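Local coordinates for T9SS C-terminal target domain-containing protein (Bacteroides cellulosilyticus, PDB 5JVK), which is a family 39 glycoside hydrolase from a gut symbiont and probably hydrolyses O-glycosidic bonds within polysaccharide chains, at residues K10-N14 / N26-G32; G34-L38 / L77-E81. All coordinates share one frame; numbering follows the deposited sequence.

Both contacts lie in the all-beta N-terminal part of the chain, which precedes the eight-stranded parallel barrel. Their centres are about 13 Å apart. Contact 1 (10-14 with 26-32) closes before contact 2 (34-38 with 77-81) opens, so they follow in series. Contact 1 pairs strands 11-13 and 23-30 in a three-stranded antiparallel sheet. Contact 2 pairs the start of strand 37-44 with the end of strand 69-78 in a five-stranded mixed sheet. Asn30 joins them: its ND2 probably donates to Met36 O, 2.9 Å away, and its OD1 packs on Leu77 CD1. Side chains of contact 1 (Ile11, Leu13, Val27) pack on strand 69-78 of the second sheet, consistent with a small beta-sandwich.

Contact 1: residues K10-N14 / N26-G32; sequences KIQLN and NVAKNLG
The side-chain amide of Asn14 meets the backbone of Asn26 by its edge. Asn14 ND2 donates to Asn26 O at 2.9 Å, with the acceptor close to the amide plane and the donor nearly in line with the C=O bond. CG stands anti to the backbone N (chi1 -170°), which carries ND2 across to the other strand. The other end of the amide is held too, since OD1 accepts from Val16 N. Replacing Asn14 by an alanine removes both amide ends, and is likely to leave Asn26 O without this donor and Val16 N without its acceptor. The Gln12 side chain lies on the other face of the sheet from Ile11 and Leu13. Gln12 OE1 sits alongside the extended Lys29 chain, 3.7 Å from Lys29 CD, and the two side chains point the same way.

Strands 11-13 and 23-30 form an antiparallel ladder at the edge of a three-stranded sheet. Gln12 and Lys29 are its hydrogen-bonded pair, with Lys29 N to Gln12 O at 2.9 Å and Gln12 N to Lys29 O at 3.2 Å. Asn14 N to Val27 O continues the ladder at one end. Leu31 N to Lys10 O, longer at 3.3 Å, continues it at the other. Leu31 CD1 reaches back to Gln12 CB at 3.8 Å and also touches Lys10 CB. Ile11 and Leu13 turn to the other face and pack on Leu75 of strand 69-78. Asn30 OD1 accepts from Gly32 N at 2.8 Å, an Asx turn where the strand ends.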
loop_
_atom_site.group_PDB
_atom_site.type_symbol
_atom_site.label_atom_id
_atom_site.label_comp_id
_atom_site.label_asym_id
_atom_site.label_seq_id
_atom_site.Cartn_x
_atom_site.Cartn_y
_atom_site.Cartn_z
ATOM N N LYS A 10 -25.446 25.090 6.123
ATOM C CA LYS A 10 -24.369 24.050 6.116
ATOM C C LYS A 10 -23.969 23.640 4.699
ATOM O O LYS A 10 -24.736 23.817 3.745
ATOM C CB LYS A 10 -24.811 22.808 6.901
ATOM C CG LYS A 10 -24.658 22.934 8.407
ATOM C CD LYS A 10 -23.219 22.720 8.850
ATOM C CE LYS A 10 -23.109 22.738 10.367
ATOM N NZ LYS A 10 -21.751 22.345 10.833
ATOM N N ILE A 11 -22.758 23.097 4.588
ATOM C CA ILE A 11 -22.235 22.523 3.349
ATOM C C ILE A 11 -22.036 21.026 3.595
ATOM O O ILE A 11 -21.187 20.642 4.401
ATOM C CB ILE A 11 -20.892 23.177 2.948
ATOM C CG1 ILE A 11 -21.081 24.678 2.679
ATOM C CG2 ILE A 11 -20.296 22.493 1.719
ATOM C CD1 ILE A 11 -19.796 25.480 2.704
ATOM N N GLN A 12 -22.827 20.190 2.918
ATOM C CA GLN A 12 -22.729 18.731 3.054
ATOM C C GLN A 12 -21.794 18.155 1.991
ATOM O O GLN A 12 -22.142 18.111 0.808
ATOM C CB GLN A 12 -24.113 18.081 2.945
ATOM C CG GLN A 12 -24.122 16.573 3.173
ATOM C CD GLN A 12 -25.523 15.989 3.169
ATOM O OE1 GLN A 12 -26.190 15.949 2.135
ATOM N NE2 GLN A 12 -25.973 15.522 4.328
ATOM N N LEU A 13 -20.612 17.712 2.420
ATOM C CA LEU A 13 -19.659 17.042 1.533
ATOM C C LEU A 13 -20.094 15.610 1.246
ATOM O O LEU A 13 -20.641 14.931 2.119
ATOM C CB LEU A 13 -18.259 17.016 2.153
ATOM C CG LEU A 13 -17.567 18.365 2.337
ATOM C CD1 LEU A 13 -16.341 18.206 3.222
ATOM C CD2 LEU A 13 -17.190 18.971 0.992
ATOM N N ASN A 14 -19.847 15.164 0.015
ATOM C CA ASN A 14 -19.975 13.754 -0.337
ATOM C C ASN A 14 -19.000 12.990 0.563
ATOM O O ASN A 14 -17.824 13.352 0.620
ATOM C CB ASN A 14 -19.626 13.541 -1.819
ATOM C CG ASN A 14 -19.961 12.143 -2.322
ATOM O OD1 ASN A 14 -19.934 11.162 -1.579
ATOM N ND2 ASN A 14 -20.259 12.049 -3.608
ATOM N N ASN A 26 -20.732 14.576 -8.406
ATOM C CA ASN A 26 -21.596 15.076 -7.339
ATOM C C ASN A 26 -20.754 15.257 -6.070
ATOM O O ASN A 26 -20.680 14.364 -5.221
ATOM C CB ASN A 26 -22.767 14.098 -7.118
ATOM C CG ASN A 26 -23.881 14.673 -6.247
ATOM O OD1 ASN A 26 -23.832 15.821 -5.805
ATOM N ND2 ASN A 26 -24.906 13.860 -6.005
ATOM N N VAL A 27 -20.114 16.419 -5.962
ATOM C CA VAL A 27 -19.158 16.698 -4.878
ATOM C C VAL A 27 -19.798 17.071 -3.532
ATOM O O VAL A 27 -19.269 16.702 -2.481
ATOM C CB VAL A 27 -18.117 17.780 -5.274
ATOM C CG1 VAL A 27 -17.402 17.386 -6.560
ATOM C CG2 VAL A 27 -18.741 19.171 -5.391
ATOM N N ALA A 28 -20.916 17.798 -3.560
ATOM C CA ALA A 28 -21.548 18.297 -2.331
ATOM C C ALA A 28 -23.021 18.667 -2.525
ATOM O O ALA A 28 -23.539 18.618 -3.642
ATOM C CB ALA A 28 -20.769 19.497 -1.805
ATOM N N LYS A 29 -23.686 19.021 -1.423
ATOM C CA LYS A 29 -25.086 19.461 -1.429
ATOM C C LYS A 29 -25.250 20.760 -0.636
ATOM O O LYS A 29 -24.617 20.948 0.406
ATOM C CB LYS A 29 -25.985 18.374 -0.831
ATOM C CG LYS A 29 -27.478 18.645 -0.953
ATOM C CD LYS A 29 -28.298 17.440 -0.522
ATOM C CE LYS A 29 -29.787 17.756 -0.507
ATOM N NZ LYS A 29 -30.608 16.551 -0.202
ATOM N N ASN A 30 -26.109 21.644 -1.139
ATOM C CA ASN A 30 -26.428 22.904 -0.474
ATOM C C ASN A 30 -27.531 22.651 0.555
ATOM O O ASN A 30 -28.652 22.295 0.186
ATOM C CB ASN A 30 -26.888 23.936 -1.512
ATOM C CG ASN A 30 -26.938 25.357 -0.968
ATOM O OD1 ASN A 30 -27.011 25.581 0.242
ATOM N ND2 ASN A 30 -26.904 26.332 -1.871
ATOM N N LEU A 31 -27.206 22.828 1.838
ATOM C CA LEU A 31 -28.194 22.746 2.921
ATOM C C LEU A 31 -28.657 24.128 3.418
ATOM O O LEU A 31 -29.221 24.237 4.509
ATOM C CB LEU A 31 -27.634 21.923 4.090
ATOM C CG LEU A 31 -27.188 20.485 3.806
ATOM C CD1 LEU A 31 -26.706 19.840 5.099
ATOM C CD2 LEU A 31 -28.304 19.663 3.178
ATOM N N GLY A 32 -28.439 25.173 2.614
ATOM C CA GLY A 32 -28.879 26.531 2.945
ATOM C C GLY A 32 -30.358 26.772 2.685
ATOM O O GLY A 32 -31.116 25.834 2.413
#

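Contact 2: residues G34-L38 / L77-E81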
loop_
_atom_site.group_PDB
_atom_site.type_symbol
_atom_site.label_atom_id
_atom_site.label_comp_id
_atom_site.label_asym_id
_atom_site.label_seq_id
_atom_site.Cartn_x
_atom_site.Cartn_y
_atom_site.Cartn_z
ATOM N N GLY A 34 -33.374 29.812 1.025
ATOM C CA GLY A 34 -33.700 31.025 0.278
ATOM C C GLY A 34 -32.787 31.314 -0.902
ATOM O O GLY A 34 -32.837 30.608 -1.910
ATOM N N ASN A 35 -31.955 32.350 -0.764
ATOM C CA ASN A 35 -31.081 32.848 -1.841
ATOM C C ASN A 35 -29.596 32.453 -1.667
ATOM O O ASN A 35 -28.720 33.012 -2.333
ATOM C CB ASN A 35 -31.219 34.379 -1.931
ATOM C CG ASN A 35 -30.627 34.961 -3.207
ATOM O OD1 ASN A 35 -29.756 35.829 -3.158
ATOM N ND2 ASN A 35 -31.091 34.480 -4.354
ATOM N N MET A 36 -29.316 31.484 -0.792
ATOM C CA MET A 36 -27.947 31.013 -0.569
ATOM C C MET A 36 -27.495 30.104 -1.716
ATOM O O MET A 36 -28.036 29.010 -1.893
ATOM C CB MET A 36 -27.844 30.263 0.763
ATOM C CG MET A 36 -28.135 31.123 1.982
ATOM S SD MET A 36 -28.097 30.186 3.525
ATOM C CE MET A 36 -28.698 31.401 4.698
ATOM N N ARG A 37 -26.518 30.575 -2.494
ATOM C CA ARG A 37 -25.917 29.801 -3.590
ATOM C C ARG A 37 -24.613 29.145 -3.131
ATOM O O ARG A 37 -23.795 29.794 -2.475
ATOM C CB ARG A 37 -25.604 30.703 -4.788
ATOM C CG ARG A 37 -26.811 31.230 -5.544
ATOM C CD ARG A 37 -26.360 31.920 -6.827
ATOM N NE ARG A 37 -27.418 32.722 -7.449
ATOM C CZ ARG A 37 -28.432 32.245 -8.178
ATOM N NH1 ARG A 37 -29.323 33.094 -8.691
ATOM N NH2 ARG A 37 -28.576 30.938 -8.401
ATOM N N LEU A 38 -24.421 27.875 -3.497
ATOM C CA LEU A 38 -23.181 27.138 -3.216
ATOM C C LEU A 38 -22.351 27.018 -4.495
ATOM O O LEU A 38 -22.712 26.266 -5.402
ATOM C CB LEU A 38 -23.505 25.746 -2.657
ATOM C CG LEU A 38 -22.347 24.785 -2.357
ATOM C CD1 LEU A 38 -21.320 25.405 -1.418
ATOM C CD2 LEU A 38 -22.889 23.489 -1.774
ATOM N N LEU A 77 -20.336 29.133 0.182
ATOM C CA LEU A 77 -21.764 29.409 0.357
ATOM C C LEU A 77 -21.950 30.904 0.614
ATOM O O LEU A 77 -21.273 31.468 1.477
ATOM C CB LEU A 77 -22.325 28.596 1.525
ATOM C CG LEU A 77 -23.835 28.657 1.775
ATOM C CD1 LEU A 77 -24.628 28.259 0.537
ATOM C CD2 LEU A 77 -24.196 27.766 2.954
ATOM N N ALA A 78 -22.860 31.539 -0.126
ATOM C CA ALA A 78 -23.064 32.991 -0.035
ATOM C C ALA A 78 -24.469 33.423 -0.457
ATOM O O ALA A 78 -25.070 32.816 -1.348
ATOM C CB ALA A 78 -22.023 33.718 -0.874
ATOM N N ASP A 79 -24.970 34.484 0.179
ATOM C CA ASP A 79 -26.307 35.012 -0.104
ATOM C C ASP A 79 -26.296 35.828 -1.403
ATOM O O ASP A 79 -26.919 35.429 -2.390
ATOM C CB ASP A 79 -26.823 35.845 1.081
ATOM C CG ASP A 79 -28.268 36.283 0.907
ATOM O OD1 ASP A 79 -28.520 37.504 0.827
ATOM O OD2 ASP A 79 -29.152 35.402 0.842
ATOM N N ASN A 80 -25.587 36.958 -1.394
ATOM C CA ASN A 80 -25.391 37.794 -2.585
ATOM C C ASN A 80 -23.919 38.185 -2.704
ATOM O O ASN A 80 -23.260 37.845 -3.690
ATOM C CB ASN A 80 -26.279 39.044 -2.527
ATOM C CG ASN A 80 -27.750 38.728 -2.730
ATOM O OD1 ASN A 80 -28.573 38.962 -1.844
ATOM N ND2 ASN A 80 -28.087 38.193 -3.899
ATOM N N GLU A 81 -23.425 38.915 -1.703
ATOM C CA GLU A 81 -21.997 39.203 -1.548
ATOM C C GLU A 81 -21.540 38.961 -0.097
ATOM O O GLU A 81 -20.517 39.503 0.334
ATOM C CB GLU A 81 -21.707 40.648 -1.975
ATOM C CG GLU A 81 -22.176 40.988 -3.386
ATOM C CD GLU A 81 -21.779 42.386 -3.830
ATOM O OE1 GLU A 81 -21.882 43.331 -3.017
ATOM O OE2 GLU A 81 -21.373 42.543 -5.000
#
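Arg37 and Ala78 form an antiparallel hydrogen-bonded pair: Arg37 N donates to Ala78 O at 2.9 Å, and Ala78 N to Arg37 O at 3.1 Å. The end-to-end directions of residues 35-38 and 77-80 are 140° apart. The next pair, Leu38 with Leu77, is non-hydrogen-bonded. Two CA-H...O contacts add to the ladder, from Met36 CA to Ala78 O and from Leu77 CA to Arg37 O. Beyond Ala78 the chain leaves the strand, and Asp79 lies beside Met36.

Leu77 makes the main apolar contact. With chi1 at -174°, its chain runs beside its own carbonyl carbon, and Leu77 CD1 comes over the opposite backbone, 3.5 Å from Arg37 O. Leu77 CD1 also touches Met36 CB at 3.8 Å and Leu38 CB at 4.2 Å. At the solvent-facing end, Asp79 OD2 lies 3.6 Å from Asn35 CB. The side chains of Asn35 and Asn80 cross at about a right angle.

Leu38 and Leu77 both pack on Asn30 of strand 23-30. Within their own sheet, backbone hydrogen bonds join Leu38 to Ala55 of strand 50-55, and Leu77 to Ile84 and Gln85 of strand 83-94.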